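Local coordinates for protein transcriptional regulator, ROK family (Vibrio cholerae O1 biovar eltor, PDB 1Z05) that probably regulates transcription of carbohydrate-metabolism genes by binding DNA, as a zinc-containing member of the ROK family and homolog of Mlc, at residues T74-T86 with P97-Q109. Residues are numbered along the deposited sequence; the frame is centred on the assembly and turned at random. Where two conformers were deposited one is given.
With SO4 (sulfate ion), chain G.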
loop_
_atom_site.group_PDB
_atom_site.type_symbol
_atom_site.label_atom_id
_atom_site.label_comp_id
_atom_site.label_asym_id
_atom_site.label_seq_id
_atom_site.Cartn_x
_atom_site.Cartn_y
_atom_site.Cartn_z
ATOM N N THR A 74 26.014 -17.868 -4.846
ATOM C CA THR A 74 27.069 -17.738 -3.842
ATOM C C THR A 74 28.434 -17.488 -4.471
ATOM O O THR A 74 29.238 -16.748 -3.914
ATOM C CB THR A 74 27.166 -18.961 -2.895
ATOM O OG1 THR A 74 27.264 -20.166 -3.662
ATOM C CG2 THR A 74 25.960 -19.029 -1.962
ATOM N N ARG A 75 28.702 -18.110 -5.621
ATOM C CA ARG A 75 29.986 -17.916 -6.288
ATOM C C ARG A 75 30.195 -16.450 -6.695
ATOM O O ARG A 75 31.275 -15.898 -6.480
ATOM C CB ARG A 75 30.147 -18.878 -7.478
ATOM C CG ARG A 75 31.491 -18.815 -8.246
ATOM C CD ARG A 75 32.744 -18.785 -7.345
ATOM N NE ARG A 75 32.676 -19.691 -6.198
ATOM C CZ ARG A 75 33.530 -19.678 -5.177
ATOM N NH1 ARG A 75 34.534 -18.809 -5.150
ATOM N NH2 ARG A 75 33.384 -20.538 -4.180
ATOM N N GLU A 76 29.170 -15.835 -7.292
ATOM C CA GLU A 76 29.232 -14.409 -7.621
ATOM C C GLU A 76 29.411 -13.556 -6.355
ATOM O O GLU A 76 30.202 -12.612 -6.350
ATOM C CB GLU A 76 28.008 -13.943 -8.427
ATOM C CG GLU A 76 27.843 -14.637 -9.774
ATOM C CD GLU A 76 27.170 -13.774 -10.844
ATOM O OE1 GLU A 76 26.840 -12.595 -10.571
ATOM O OE2 GLU A 76 26.978 -14.287 -11.972
ATOM N N LEU A 77 28.696 -13.895 -5.283
ATOM C CA LEU A 77 28.808 -13.126 -4.037
ATOM C C LEU A 77 30.165 -13.308 -3.349
ATOM O O LEU A 77 30.718 -12.351 -2.806
ATOM C CB LEU A 77 27.650 -13.433 -3.077
ATOM C CG LEU A 77 26.207 -13.102 -3.492
ATOM C CD1 LEU A 77 25.245 -13.521 -2.389
ATOM C CD2 LEU A 77 26.013 -11.629 -3.846
ATOM N N ILE A 78 30.705 -14.525 -3.384
ATOM C CA ILE A 78 32.051 -14.780 -2.855
ATOM C C ILE A 78 33.130 -14.006 -3.628
ATOM O O ILE A 78 33.966 -13.321 -3.025
ATOM C CB ILE A 78 32.384 -16.296 -2.805
ATOM C CG1 ILE A 78 31.643 -16.949 -1.632
ATOM C CG2 ILE A 78 33.910 -16.518 -2.666
ATOM C CD1 ILE A 78 31.363 -18.407 -1.811
ATOM N N ASP A 79 33.095 -14.110 -4.955
ATOM C CA ASP A 79 34.083 -13.453 -5.810
ATOM C C ASP A 79 34.043 -11.932 -5.679
ATOM O O ASP A 79 35.057 -11.259 -5.868
ATOM C CB ASP A 79 33.902 -13.869 -7.274
ATOM C CG ASP A 79 34.269 -15.330 -7.526
ATOM O OD1 ASP A 79 35.007 -15.934 -6.713
ATOM O OD2 ASP A 79 33.817 -15.879 -8.554
ATOM N N ALA A 80 32.865 -11.402 -5.350
ATOM C CA ALA A 80 32.694 -9.978 -5.100
ATOM C C ALA A 80 33.097 -9.603 -3.671
ATOM O O ALA A 80 33.089 -8.425 -3.319
ATOM C CB ALA A 80 31.250 -9.579 -5.353
ATOM N N HIS A 81 33.426 -10.611 -2.855
ATOM C CA HIS A 81 33.791 -10.428 -1.438
ATOM C C HIS A 81 32.668 -9.838 -0.579
ATOM O O HIS A 81 32.921 -9.107 0.379
ATOM C CB HIS A 81 35.083 -9.612 -1.300
ATOM C CG HIS A 81 36.215 -10.144 -2.120
ATOM N ND1 HIS A 81 36.723 -9.475 -3.212
ATOM C CD2 HIS A 81 36.912 -11.301 -2.030
ATOM C CE1 HIS A 81 37.700 -10.185 -3.747
ATOM N NE2 HIS A 81 37.832 -11.300 -3.050
ATOM N N LEU A 82 31.431 -10.162 -0.932
ATOM C CA LEU A 82 30.267 -9.732 -0.151
ATOM C C LEU A 82 29.923 -10.753 0.930
ATOM O O LEU A 82 29.337 -10.414 1.961
ATOM C CB LEU A 82 29.068 -9.500 -1.074
ATOM C CG LEU A 82 29.191 -8.182 -1.840
ATOM C CD1 LEU A 82 28.288 -8.155 -3.070
ATOM C CD2 LEU A 82 28.911 -6.997 -0.898
ATOM N N ILE A 83 30.284 -12.006 0.672
ATOM C CA ILE A 83 30.111 -13.085 1.640
ATOM C C ILE A 83 31.394 -13.880 1.714
ATOM O O ILE A 83 32.251 -13.765 0.830
ATOM C CB ILE A 83 28.894 -14.020 1.332
ATOM C CG1 ILE A 83 29.110 -14.844 0.042
ATOM C CG2 ILE A 83 27.585 -13.205 1.330
ATOM C CD1 ILE A 83 27.949 -15.783 -0.307
ATOM N N HIS A 84 31.532 -14.673 2.769
ATOM C CA HIS A 84 32.709 -15.508 2.921
ATOM C C HIS A 84 32.387 -16.775 3.688
ATOM O O HIS A 84 31.394 -16.838 4.414
ATOM C CB HIS A 84 33.849 -14.735 3.591
ATOM C CG HIS A 84 33.633 -14.472 5.049
ATOM N ND1 HIS A 84 34.251 -15.210 6.034
ATOM C CD2 HIS A 84 32.876 -13.550 5.688
ATOM C CE1 HIS A 84 33.886 -14.754 7.218
ATOM N NE2 HIS A 84 33.058 -13.742 7.036
ATOM N N GLU A 85 33.241 -17.775 3.507
ATOM C CA GLU A 85 33.158 -19.052 4.213
ATOM C C GLU A 85 34.584 -19.545 4.483
ATOM O O GLU A 85 35.542 -19.031 3.901
ATOM C CB GLU A 85 32.422 -20.087 3.355
ATOM C CG GLU A 85 33.085 -20.334 1.998
ATOM C CD GLU A 85 32.417 -21.429 1.172
ATOM O OE1 GLU A 85 31.686 -22.266 1.748
ATOM O OE2 GLU A 85 32.636 -21.446 -0.061
ATOM N N THR A 86 34.728 -20.517 5.380
ATOM C CA THR A 86 35.952 -21.316 5.430
ATOM C C THR A 86 35.589 -22.646 4.760
ATOM O O THR A 86 34.784 -23.423 5.295
ATOM C CB THR A 86 36.479 -21.556 6.868
ATOM O OG1 THR A 86 36.696 -20.303 7.526
ATOM C CG2 THR A 86 37.814 -22.341 6.851
ATOM N N PRO A 97 38.199 -24.993 11.771
ATOM C CA PRO A 97 36.943 -25.631 11.360
ATOM C C PRO A 97 36.388 -25.068 10.056
ATOM O O PRO A 97 36.590 -23.894 9.759
ATOM C CB PRO A 97 35.982 -25.309 12.516
ATOM C CG PRO A 97 36.854 -24.767 13.636
ATOM C CD PRO A 97 37.998 -24.114 12.938
ATOM N N ALA A 98 35.705 -25.911 9.287
ATOM C CA ALA A 98 34.926 -25.447 8.139
ATOM C C ALA A 98 33.753 -24.639 8.683
ATOM O O ALA A 98 33.104 -25.041 9.659
ATOM C CB ALA A 98 34.430 -26.632 7.309
ATOM N N VAL A 99 33.512 -23.479 8.084
ATOM C CA VAL A 99 32.498 -22.553 8.579
ATOM C C VAL A 99 31.621 -22.135 7.415
ATOM O O VAL A 99 32.117 -21.823 6.330
ATOM C CB VAL A 99 33.122 -21.298 9.276
ATOM C CG1 VAL A 99 32.042 -20.369 9.825
ATOM C CG2 VAL A 99 34.042 -21.702 10.422
ATOM N N GLY A 100 30.313 -22.147 7.651
ATOM C CA GLY A 100 29.324 -21.799 6.641
ATOM C C GLY A 100 29.397 -20.341 6.247
ATOM O O GLY A 100 30.154 -19.565 6.831
ATOM N N LEU A 101 28.592 -19.972 5.257
ATOM C CA LEU A 101 28.633 -18.632 4.678
ATOM C C LEU A 101 28.130 -17.553 5.631
ATOM O O LEU A 101 27.114 -17.733 6.312
ATOM C CB LEU A 101 27.842 -18.593 3.364
ATOM C CG LEU A 101 28.428 -19.434 2.223
ATOM C CD1 LEU A 101 27.330 -19.874 1.267
ATOM C CD2 LEU A 101 29.523 -18.686 1.488
ATOM N N GLN A 102 28.871 -16.445 5.683
ATOM C CA GLN A 102 28.502 -15.265 6.463
ATOM C C GLN A 102 28.728 -14.017 5.620
ATOM O O GLN A 102 29.539 -14.020 4.690
ATOM C CB GLN A 102 29.354 -15.134 7.727
ATOM C CG GLN A 102 29.319 -16.329 8.668
ATOM C CD GLN A 102 30.212 -16.109 9.884
ATOM O OE1 GLN A 102 31.358 -16.543 9.908
ATOM N NE2 GLN A 102 29.693 -15.411 10.881
ATOM N N THR A 103 28.024 -12.943 5.950
ATOM C CA THR A 103 28.263 -11.685 5.259
ATOM C C THR A 103 29.647 -11.165 5.654
ATOM O O THR A 103 30.087 -11.317 6.804
ATOM C CB THR A 103 27.186 -10.629 5.570
ATOM O OG1 THR A 103 27.030 -10.517 6.983
ATOM C CG2 THR A 103 25.868 -11.043 4.965
ATOM N N ASN A 104 30.326 -10.572 4.678
ATOM C CA ASN A 104 31.661 -10.040 4.844
ATOM C C ASN A 104 31.597 -8.512 4.814
ATOM O O ASN A 104 32.042 -7.886 3.854
ATOM C CB ASN A 104 32.564 -10.580 3.727
ATOM C CG ASN A 104 34.028 -10.229 3.924
ATOM O OD1 ASN A 104 34.477 -9.930 5.036
ATOM N ND2 ASN A 104 34.787 -10.279 2.839
ATOM N N ASN A 105 31.025 -7.926 5.866
ATOM C CA ASN A 105 30.770 -6.480 5.935
ATOM C C ASN A 105 32.000 -5.607 6.116
ATOM O O ASN A 105 32.000 -4.447 5.704
ATOM C CB ASN A 105 29.766 -6.153 7.055
ATOM C CG ASN A 105 28.315 -6.431 6.655
ATOM O OD1 ASN A 105 28.017 -6.716 5.499
ATOM N ND2 ASN A 105 27.413 -6.339 7.621
ATOM N N LEU A 106 33.032 -6.156 6.754
ATOM C CA LEU A 106 34.207 -5.378 7.124
ATOM C C LEU A 106 34.976 -4.936 5.882
ATOM O O LEU A 106 35.385 -5.766 5.065
ATOM C CB LEU A 106 35.107 -6.171 8.088
ATOM C CG LEU A 106 36.083 -5.372 8.953
ATOM C CD1 LEU A 106 35.353 -4.418 9.908
ATOM C CD2 LEU A 106 37.008 -6.302 9.739
ATOM N N GLY A 107 35.134 -3.623 5.746
ATOM C CA GLY A 107 35.758 -3.023 4.576
ATOM C C GLY A 107 34.763 -2.329 3.671
ATOM O O GLY A 107 35.132 -1.428 2.907
ATOM N N TRP A 108 33.501 -2.747 3.747
ATOM C CA TRP A 108 32.444 -2.158 2.932
ATOM C C TRP A 108 31.749 -1.045 3.692
ATOM O O TRP A 108 31.457 -1.176 4.885
ATOM C CB TRP A 108 31.385 -3.194 2.572
ATOM C CG TRP A 108 31.867 -4.332 1.747
ATOM C CD1 TRP A 108 32.004 -5.628 2.148
ATOM C CD2 TRP A 108 32.219 -4.300 0.362
ATOM N NE1 TRP A 108 32.432 -6.403 1.105
ATOM C CE2 TRP A 108 32.573 -5.615 -0.007
ATOM C CE3 TRP A 108 32.266 -3.288 -0.606
ATOM C CZ2 TRP A 108 32.989 -5.946 -1.300
ATOM C CZ3 TRP A 108 32.684 -3.617 -1.899
ATOM C CH2 TRP A 108 33.043 -4.937 -2.229
ATOM N N GLN A 109 31.446 0.029 2.975
ATOM C CA GLN A 109 30.872 1.217 3.566
ATOM C C GLN A 109 29.832 1.826 2.631
ATOM O O GLN A 109 29.699 1.418 1.479
ATOM C CB GLN A 109 31.981 2.241 3.836
ATOM C CG GLN A 109 33.109 1.738 4.749
ATOM C CD GLN A 109 34.267 2.694 4.801
ATOM O OE1 GLN A 109 34.501 3.430 3.854
ATOM N NE2 GLN A 109 35.004 2.689 5.910
HETATM S S SO4 G . 31.864 -23.295 -6.591
HETATM O O1 SO4 G . 33.324 -23.340 -6.645
HETATM O O2 SO4 G . 31.321 -24.285 -7.515
HETATM O O3 SO4 G . 31.416 -23.567 -5.224
HETATM O O4 SO4 G . 31.386 -21.976 -6.995
HETATM O O HOH W 1 28.388 -7.943 2.594
HETATM O O HOH W 2 31.498 -12.361 9.435
HETATM O O HOH W 3 37.449 -21.210 10.106
#
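The carbonyl of His81, which follows helix 67-79 in a Schellman motif, takes the indole N-H of Trp108: NE1 lies 2.8 Å from His81 O, which is in the indole plane, whereas NE1 approaches from above the carbonyl plane of His81 and not on a lone pair. Asn104 ND2 adds a second, weak bond to His81 O at 3.3 Å. Over one face of the indole comes Leu82 CD2, 4.2 Å from the five-membered ring centroid of Trp108. Leu82 O is also gripped twice, by Asn104 N at a nearly straight 171° and by a water that also donates to Asn105 OD1. Beyond it, 83-86 and 99-103 pair antiparallel as the two-stranded wing of a winged helix-turn-helix domain, the probable DNA-binding part. His84 and Gln102 exchange both backbone bonds, and a water joins His84 NE2 and donates to Thr103 O; a beta bulge then shifts the register, and Thr86 and Val99 exchange theirs. A water bridges Thr86 OG1 and Pro97 O. Leu101, its CG anti to the carbonyl carbon (chi1 -66°), sends CD1 to within 3.6 Å of Thr74 CG2, while its CD2 meets Ile78, Ile83 and the CB of Glu85. The Glu85 side chain runs alongside Leu101, and its carboxylate forms a salt bridge with Arg56 of helix 56-63.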